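Local coordinates for protein putative oxidoreductase (Pseudomonas putida, PDB 3L6D) that probably binds NADP through a Rossmann-type domain and acts as an oxidoreductase related to the 6-phosphogluconate dehydrogenase and reductive aminase families, at residues B[34-39]-B[52-57]; B[24-29]-B[46-51]; B[11-16]-B[63-68]. One frame throughout, in Å; residues are numbered along the deposited sequence.

All three contacts lie in the half of the probable NADP-binding Rossmann domain that begins at outer strand 54-55. Interactions 1 and 3 share a sheet: their centres are about 8 Å apart, strands 35-38 and 12-15 are neighbours, Val14 N probably bonds Ala36 O at 2.9 Å, and Arg34 NH2 meets Asp11 OD1 in a salt bridge of 3.0 Å. Interaction 2, centred about 9 Å from interaction 1, packs helices against one face of that sheet, with Ile37 CD1 on Leu48 CB at 3.7 Å. Interactions 2 and 3 are looser neighbours, about 13 Å between centres. Strand 12-15 runs into a GxGxxG-like turn at Gly16, consistent with a dinucleotide site, and Trp38 lies near it.

Interaction 1: B[34-39]-B[52-57]; sequences RVAIWN and GAHLCE
Ile37 forms the apolar centre on one face of the strand pair, its CG2 4.1 Å from Ala53 CB and its CG1 4.2 Å from Leu55 CD1. CG1 sits between the backbone N and the carbonyl carbon (chi1 63°), which splits the two branches between these neighbours. On the other face the methyl of Ala36, bridged to His54, meets the sulfur of Cys56, two residues further on, CB to SG 3.7 Å, with the edge of the His54 ring beside them. Between the faces the backbones pair in parallel: His54 N bonds Val35 O, Ile37 N bonds His54 O and Cys56 N bonds Ile37 O, each at 2.9 Å, the last almost straight off its carbonyl (C=O...N 176°). At one end a water takes the N-H of Val35 (3.0 Å to N) and donates to Gly52 O (2.7 Å), carrying the pairing past the last direct bond; at the other the Trp38 indole turns its edge to Cys56 O, CD1 at 3.5 Å. This closes the beta-alpha-beta unit of strand 35-38, helix 42-50 and strand 54-55. Main-chain bonds set the register here, while the side chains add mostly apolar packing and form no hydrogen bond across the contact.

Interaction 2: B[24-29]-B[46-51]; sequences MAQVLL and AALVAA
Helices 24-29 and 46-50 run parallel, their axes only 3° apart in direction and 10.5 Å at closest approach, and no hydrogen bond joins them. Leu48 carries the first half of the contact. Its CD2 methyl reaches across to helix 24-29 and meets two successive residues there, Gln26 CG at 3.6 Å and Ala25 CB at 3.8 Å. With CG anti to its own carbonyl carbon (chi1 -66°), the leucine leans out from a backbone position that does not itself face the partner, so that the branched end closes the distance. Gln26 is met on the aliphatic part of its chain, which crosses that of Leu48 at about a right angle; the small methyl of Ala25 lets the leucine come in close to the opposing helix.

One turn on, the roles are exchanged: the large side chain now belongs to helix 24-29 and the small one to its partner. Leu29 sets out toward helix 46-50, and its CD1 lies 3.9 Å from Ala51 CB and 3.6 Å from Ala51 O, with CD2 also near that oxygen at 4.0 Å. CD1 also passes Leu48 O at 4.0 Å. Ala51 closes the last turn, its N bonding Ala47 O at 3.0 Å, before Gly52 leaves helical angles. The result is a light van der Waals contact, leucine against alanine at each turn, with the Gln26 chain and two carbonyl oxygens alongside.

Both helices lie on the same face of the sheet, in its parallel part. Leu28 and Leu29 rest on Val35, and strand 35-38 underlies both helices. The selenomethionine Met24 turns from the contact to pack on Ile70 of strand 68-71.

Interaction 3: B[11-16]-B[63-68]; sequences DVSVIG and LSASPA
Ser13 OG has two partners: it accepts a hydrogen bond of 2.8 Å from Ser66 OG and also bonds Ala62 O of helix 59-65. The hydroxyl thus links the strand to helix 59-65 and to Ser66. Placed anti to the carbonyl carbon (chi1 -68°), OG leans over its own backbone N toward the incoming chain, where the Ala65 methyl lies beside it at 4.1 Å. An alanine at Ser13 is likely to leave the hydroxyl of Ser66 without its acceptor and Ala62 O without this donor inside a buried junction.

Ser66 presses close to the strand as well, its OG 3.1 Å from Val12 C, above the peptide that joins Val12 to Ser13; the nearby backbone N and O atoms are badly angled for bonding to it. Past Pro67 the chain turns to join the sheet. Ser13 N donates to Ala68 O at 3.0 Å (N-H...O 160°), in the plane of that carbonyl, and Val12 CA gives the same oxygen a C-H...O contact of 3.5 Å. One Val12 methyl, CG2, approaches it too, at 3.8 Å. The Pro67 ring packs at the start of strand 12-15, its CD 3.6 Å from Asp11 O.

Residues 11-13 and 65-68 run 93° apart, as the chain turns from helix 59-65 into strand 68-71, which then runs parallel beside strand 12-15. The bond to Ala68 begins that pairing, and Ser13 bonds Ile70 next. Strand 35-38 flanks the other edge of strand 12-15, Leu63 packs on helix 88-92, and Ile15 reaches Trp38 and Thr69 just ahead of Gly16, where the glycine-rich turn into helix 19-30 begins.

Interaction 1: B[34-39]-B[52-57]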
loop_
_atom_site.group_PDB
_atom_site.type_symbol
_atom_site.label_atom_id
_atom_site.label_comp_id
_atom_site.label_asym_id
_atom_site.label_seq_id
_atom_site.Cartn_x
_atom_site.Cartn_y
_atom_site.Cartn_z
ATOM N N ARG B 34 16.572 0.810 33.386
ATOM C CA ARG B 34 16.810 -0.190 34.386
ATOM C C ARG B 34 15.494 -0.969 34.341
ATOM O O ARG B 34 14.408 -0.361 34.551
ATOM C CB ARG B 34 16.964 0.470 35.746
ATOM C CG ARG B 34 18.249 1.378 35.854
ATOM C CD ARG B 34 18.172 2.265 37.090
ATOM N NE ARG B 34 17.069 3.243 37.007
ATOM C CZ ARG B 34 16.637 3.988 38.029
ATOM N NH1 ARG B 34 17.206 3.884 39.259
ATOM N NH2 ARG B 34 15.647 4.857 37.830
ATOM N N VAL B 35 15.583 -2.246 33.989
ATOM C CA VAL B 35 14.351 -3.075 33.747
ATOM C C VAL B 35 14.257 -4.250 34.720
ATOM O O VAL B 35 15.216 -5.025 34.873
ATOM C CB VAL B 35 14.340 -3.635 32.291
ATOM C CG1 VAL B 35 12.988 -4.368 31.982
ATOM C CG2 VAL B 35 14.587 -2.534 31.229
ATOM N N ALA B 36 13.081 -4.415 35.334
ATOM C CA ALA B 36 12.825 -5.557 36.168
ATOM C C ALA B 36 11.779 -6.409 35.463
ATOM O O ALA B 36 10.946 -5.885 34.728
ATOM C CB ALA B 36 12.340 -5.104 37.557
ATOM N N ILE B 37 11.876 -7.726 35.637
ATOM C CA ILE B 37 10.990 -8.667 34.899
ATOM C C ILE B 37 10.469 -9.733 35.825
ATOM O O ILE B 37 11.059 -10.034 36.902
ATOM C CB ILE B 37 11.719 -9.370 33.705
ATOM C CG1 ILE B 37 12.886 -10.231 34.247
ATOM C CG2 ILE B 37 12.174 -8.307 32.600
ATOM C CD1 ILE B 37 13.523 -11.130 33.203
ATOM N N TRP B 38 9.361 -10.335 35.388
ATOM C CA TRP B 38 8.840 -11.524 36.036
ATOM C C TRP B 38 8.174 -12.317 34.937
ATOM O O TRP B 38 7.584 -11.755 34.028
ATOM C CB TRP B 38 7.800 -11.191 37.123
ATOM C CG TRP B 38 7.202 -12.448 37.761
ATOM C CD1 TRP B 38 7.664 -13.129 38.859
ATOM C CD2 TRP B 38 6.065 -13.167 37.295
ATOM N NE1 TRP B 38 6.859 -14.231 39.115
ATOM C CE2 TRP B 38 5.871 -14.270 38.168
ATOM C CE3 TRP B 38 5.178 -12.976 36.236
ATOM C CZ2 TRP B 38 4.833 -15.194 37.986
ATOM C CZ3 TRP B 38 4.146 -13.908 36.050
ATOM C CH2 TRP B 38 3.990 -14.991 36.923
ATOM N N ASN B 39 8.294 -13.633 35.034
ATOM C CA ASN B 39 7.599 -14.520 34.169
ATOM C C ASN B 39 7.553 -15.928 34.704
ATOM O O ASN B 39 7.957 -16.198 35.838
ATOM C CB ASN B 39 8.317 -14.597 32.847
ATOM C CG ASN B 39 7.410 -15.014 31.758
ATOM O OD1 ASN B 39 6.558 -14.247 31.353
ATOM N ND2 ASN B 39 7.547 -16.247 31.299
ATOM N N GLY B 52 21.175 -7.798 31.550
ATOM C CA GLY B 52 21.032 -6.752 32.577
ATOM C C GLY B 52 19.677 -6.560 33.278
ATOM O O GLY B 52 19.567 -5.726 34.183
ATOM N N ALA B 53 18.638 -7.322 32.900
ATOM C CA ALA B 53 17.360 -7.255 33.650
ATOM C C ALA B 53 17.442 -7.840 35.066
ATOM O O ALA B 53 18.176 -8.813 35.307
ATOM C CB ALA B 53 16.205 -7.953 32.871
ATOM N N HIS B 54 16.646 -7.280 35.981
ATOM C CA HIS B 54 16.573 -7.771 37.364
ATOM C C HIS B 54 15.385 -8.730 37.408
ATOM O O HIS B 54 14.275 -8.335 37.081
ATOM C CB HIS B 54 16.285 -6.622 38.324
ATOM C CG HIS B 54 15.988 -7.068 39.723
ATOM N ND1 HIS B 54 16.979 -7.379 40.632
ATOM C CD2 HIS B 54 14.811 -7.267 40.365
ATOM C CE1 HIS B 54 16.427 -7.751 41.775
ATOM N NE2 HIS B 54 15.112 -7.699 41.638
ATOM N N LEU B 55 15.621 -9.972 37.799
ATOM C CA LEU B 55 14.533 -10.940 37.951
ATOM C C LEU B 55 13.865 -10.756 39.318
ATOM O O LEU B 55 14.544 -10.786 40.375
ATOM C CB LEU B 55 15.106 -12.374 37.838
ATOM C CG LEU B 55 14.121 -13.522 38.012
ATOM C CD1 LEU B 55 13.014 -13.439 36.947
ATOM C CD2 LEU B 55 14.909 -14.879 37.981
ATOM N N CYS B 56 12.552 -10.578 39.310
ATOM C CA CYS B 56 11.789 -10.389 40.545
ATOM C C CYS B 56 11.181 -11.720 40.953
ATOM O O CYS B 56 10.907 -12.574 40.119
ATOM C CB CYS B 56 10.634 -9.386 40.354
ATOM S SG CYS B 56 11.117 -7.699 39.890
ATOM N N GLU B 57 10.916 -11.857 42.239
ATOM C CA GLU B 57 10.391 -13.121 42.775
ATOM C C GLU B 57 8.884 -13.327 42.495
ATOM O O GLU B 57 8.372 -14.468 42.526
ATOM C CB GLU B 57 10.707 -13.211 44.273
ATOM C CG GLU B 57 9.919 -12.254 45.182
ATOM C CD GLU B 57 10.317 -12.394 46.658
ATOM O OE1 GLU B 57 11.087 -13.317 46.989
ATOM O OE2 GLU B 57 9.855 -11.561 47.483
HETATM O O HOH W 1 18.351 -3.277 34.355
#

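Interaction 2: B[24-29]-B[46-51]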
loop_
_atom_site.group_PDB
_atom_site.type_symbol
_atom_site.label_atom_id
_atom_site.label_comp_id
_atom_site.label_asym_id
_atom_site.label_seq_id
_atom_site.Cartn_x
_atom_site.Cartn_y
_atom_site.Cartn_z
HETATM N N MSE B 24 10.510 -6.273 23.865
HETATM C CA MSE B 24 10.309 -4.995 24.531
HETATM C C MSE B 24 11.338 -4.795 25.650
HETATM O O MSE B 24 11.996 -3.733 25.735
HETATM C CB MSE B 24 8.893 -4.930 25.062
HETATM C CG MSE B 24 7.883 -4.732 23.948
HETATM SE SE MSE B 24 6.092 -4.593 24.727
HETATM C CE MSE B 24 5.048 -3.935 23.175
ATOM N N ALA B 25 11.501 -5.811 26.488
ATOM C CA ALA B 25 12.520 -5.742 27.552
ATOM C C ALA B 25 13.924 -5.510 26.968
ATOM O O ALA B 25 14.673 -4.682 27.488
ATOM C CB ALA B 25 12.476 -6.977 28.461
ATOM N N GLN B 26 14.291 -6.243 25.916
ATOM C CA GLN B 26 15.647 -6.085 25.348
ATOM C C GLN B 26 15.860 -4.693 24.811
ATOM O O GLN B 26 16.906 -4.070 25.053
ATOM C CB GLN B 26 15.879 -7.106 24.217
ATOM C CG GLN B 26 16.009 -8.546 24.676
ATOM C CD GLN B 26 16.059 -9.548 23.509
ATOM O OE1 GLN B 26 16.817 -10.530 23.549
ATOM N NE2 GLN B 26 15.261 -9.306 22.471
ATOM N N VAL B 27 14.864 -4.184 24.076
ATOM C CA VAL B 27 14.960 -2.837 23.491
ATOM C C VAL B 27 15.141 -1.793 24.602
ATOM O O VAL B 27 16.070 -0.938 24.561
ATOM C CB VAL B 27 13.720 -2.545 22.552
ATOM C CG1 VAL B 27 13.416 -1.063 22.422
ATOM C CG2 VAL B 27 13.981 -3.144 21.174
ATOM N N LEU B 28 14.294 -1.895 25.619
ATOM C CA LEU B 28 14.380 -0.983 26.750
ATOM C C LEU B 28 15.725 -1.089 27.481
ATOM O O LEU B 28 16.321 -0.050 27.793
ATOM C CB LEU B 28 13.194 -1.186 27.707
ATOM C CG LEU B 28 11.829 -0.901 27.088
ATOM C CD1 LEU B 28 10.728 -1.490 28.019
ATOM C CD2 LEU B 28 11.658 0.637 26.901
ATOM N N LEU B 29 16.237 -2.320 27.713
ATOM C CA LEU B 29 17.596 -2.459 28.277
ATOM C C LEU B 29 18.667 -1.835 27.393
ATOM O O LEU B 29 19.578 -1.148 27.891
ATOM C CB LEU B 29 17.984 -3.919 28.512
ATOM C CG LEU B 29 17.326 -4.683 29.640
ATOM C CD1 LEU B 29 17.556 -6.159 29.336
ATOM C CD2 LEU B 29 17.955 -4.281 31.028
ATOM N N ALA B 46 16.233 -16.133 31.545
ATOM C CA ALA B 46 17.691 -16.267 31.626
ATOM C C ALA B 46 18.414 -15.286 30.672
ATOM O O ALA B 46 19.344 -14.603 31.088
ATOM C CB ALA B 46 18.132 -17.705 31.370
ATOM N N ALA B 47 17.986 -15.202 29.417
ATOM C CA ALA B 47 18.664 -14.290 28.475
ATOM C C ALA B 47 18.548 -12.807 28.908
ATOM O O ALA B 47 19.490 -12.020 28.776
ATOM C CB ALA B 47 18.124 -14.482 27.046
ATOM N N LEU B 48 17.398 -12.454 29.445
ATOM C CA LEU B 48 17.141 -11.080 29.891
ATOM C C LEU B 48 17.978 -10.706 31.104
ATOM O O LEU B 48 18.565 -9.646 31.127
ATOM C CB LEU B 48 15.647 -10.855 30.130
ATOM C CG LEU B 48 14.737 -10.929 28.891
ATOM C CD1 LEU B 48 13.285 -10.954 29.339
ATOM C CD2 LEU B 48 14.935 -9.818 27.862
ATOM N N VAL B 49 18.099 -11.618 32.072
ATOM C CA VAL B 49 19.004 -11.425 33.203
ATOM C C VAL B 49 20.441 -11.212 32.703
ATOM O O VAL B 49 21.142 -10.298 33.154
ATOM C CB VAL B 49 18.907 -12.610 34.223
ATOM C CG1 VAL B 49 19.975 -12.496 35.315
ATOM C CG2 VAL B 49 17.527 -12.614 34.890
ATOM N N ALA B 50 20.857 -12.056 31.763
ATOM C CA ALA B 50 22.196 -11.991 31.176
ATOM C C ALA B 50 22.426 -10.595 30.525
ATOM O O ALA B 50 23.538 -10.035 30.596
ATOM C CB ALA B 50 22.341 -13.100 30.132
ATOM N N ALA B 51 21.359 -10.052 29.933
ATOM C CA ALA B 51 21.371 -8.724 29.269
ATOM C C ALA B 51 21.222 -7.538 30.235
ATOM O O ALA B 51 21.167 -6.400 29.776
ATOM C CB ALA B 51 20.285 -8.656 28.182
#

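Interaction 3: B[11-16]-B[63-68]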
loop_
_atom_site.group_PDB
_atom_site.type_symbol
_atom_site.label_atom_id
_atom_site.label_comp_id
_atom_site.label_asym_id
_atom_site.label_seq_id
_atom_site.Cartn_x
_atom_site.Cartn_y
_atom_site.Cartn_z
ATOM N N ASP B 11 13.212 1.672 36.152
ATOM C CA ASP B 11 12.424 2.575 35.326
ATOM C C ASP B 11 11.117 1.949 34.851
ATOM O O ASP B 11 10.133 2.655 34.578
ATOM C CB ASP B 11 13.272 2.957 34.123
ATOM C CG ASP B 11 14.493 3.714 34.528
ATOM O OD1 ASP B 11 14.313 4.752 35.193
ATOM O OD2 ASP B 11 15.606 3.268 34.209
ATOM N N VAL B 12 11.113 0.631 34.726
ATOM C CA VAL B 12 9.996 -0.090 34.089
ATOM C C VAL B 12 10.101 -1.560 34.410
ATOM O O VAL B 12 11.197 -2.121 34.479
ATOM C CB VAL B 12 9.965 0.122 32.546
ATOM C CG1 VAL B 12 11.269 -0.343 31.873
ATOM C CG2 VAL B 12 8.705 -0.557 31.898
ATOM N N SER B 13 8.956 -2.211 34.608
ATOM C CA SER B 13 8.960 -3.651 34.816
ATOM C C SER B 13 8.200 -4.217 33.621
ATOM O O SER B 13 7.383 -3.511 33.022
ATOM C CB SER B 13 8.211 -4.038 36.107
ATOM O OG SER B 13 8.933 -3.579 37.260
ATOM N N VAL B 14 8.509 -5.461 33.269
ATOM C CA VAL B 14 7.838 -6.138 32.152
ATOM C C VAL B 14 7.413 -7.505 32.654
ATOM O O VAL B 14 8.226 -8.288 33.159
ATOM C CB VAL B 14 8.789 -6.312 30.914
ATOM C CG1 VAL B 14 8.022 -6.956 29.723
ATOM C CG2 VAL B 14 9.350 -4.998 30.481
ATOM N N ILE B 15 6.154 -7.775 32.464
ATOM C CA ILE B 15 5.586 -8.992 32.898
ATOM C C ILE B 15 5.023 -9.737 31.715
ATOM O O ILE B 15 4.184 -9.286 30.997
ATOM C CB ILE B 15 4.549 -8.709 33.917
ATOM C CG1 ILE B 15 5.212 -8.327 35.207
ATOM C CG2 ILE B 15 3.677 -9.874 34.109
ATOM C CD1 ILE B 15 4.290 -8.056 36.207
ATOM N N GLY B 16 5.537 -10.926 31.573
ATOM C CA GLY B 16 5.254 -11.799 30.475
ATOM C C GLY B 16 6.438 -11.677 29.564
ATOM O O GLY B 16 6.744 -10.619 29.079
ATOM N N LEU B 63 5.647 -5.165 40.191
ATOM C CA LEU B 63 4.790 -3.976 40.254
ATOM C C LEU B 63 5.361 -2.899 41.143
ATOM O O LEU B 63 5.329 -1.707 40.772
ATOM C CB LEU B 63 3.356 -4.333 40.703
ATOM C CG LEU B 63 2.594 -5.148 39.663
ATOM C CD1 LEU B 63 1.262 -5.674 40.283
ATOM C CD2 LEU B 63 2.323 -4.275 38.420
ATOM N N SER B 64 5.930 -3.321 42.283
ATOM C CA SER B 64 6.457 -2.396 43.271
ATOM C C SER B 64 7.754 -1.777 42.788
ATOM O O SER B 64 8.073 -0.628 43.124
ATOM C CB SER B 64 6.653 -3.101 44.642
ATOM O OG SER B 64 5.382 -3.466 45.188
ATOM N N ALA B 65 8.494 -2.529 41.979
ATOM C CA ALA B 65 9.887 -2.145 41.640
ATOM C C ALA B 65 9.998 -0.926 40.738
ATOM O O ALA B 65 11.052 -0.285 40.711
ATOM C CB ALA B 65 10.631 -3.311 40.996
ATOM N N SER B 66 8.941 -0.629 39.977
ATOM C CA SER B 66 9.011 0.440 38.939
ATOM C C SER B 66 7.733 1.263 38.960
ATOM O O SER B 66 6.711 0.744 39.338
ATOM C CB SER B 66 9.127 -0.223 37.553
ATOM O OG SER B 66 10.207 -1.148 37.518
ATOM N N PRO B 67 7.751 2.489 38.446
ATOM C CA PRO B 67 6.513 3.292 38.451
ATOM C C PRO B 67 5.487 2.799 37.386
ATOM O O PRO B 67 4.298 3.065 37.508
ATOM C CB PRO B 67 7.028 4.720 38.157
ATOM C CG PRO B 67 8.249 4.479 37.322
ATOM C CD PRO B 67 8.911 3.273 37.948
ATOM N N ALA B 68 5.966 2.053 36.385
ATOM C CA ALA B 68 5.101 1.485 35.333
ATOM C C ALA B 68 5.499 0.036 35.084
ATOM O O ALA B 68 6.688 -0.299 35.094
ATOM C CB ALA B 68 5.233 2.261 34.042
#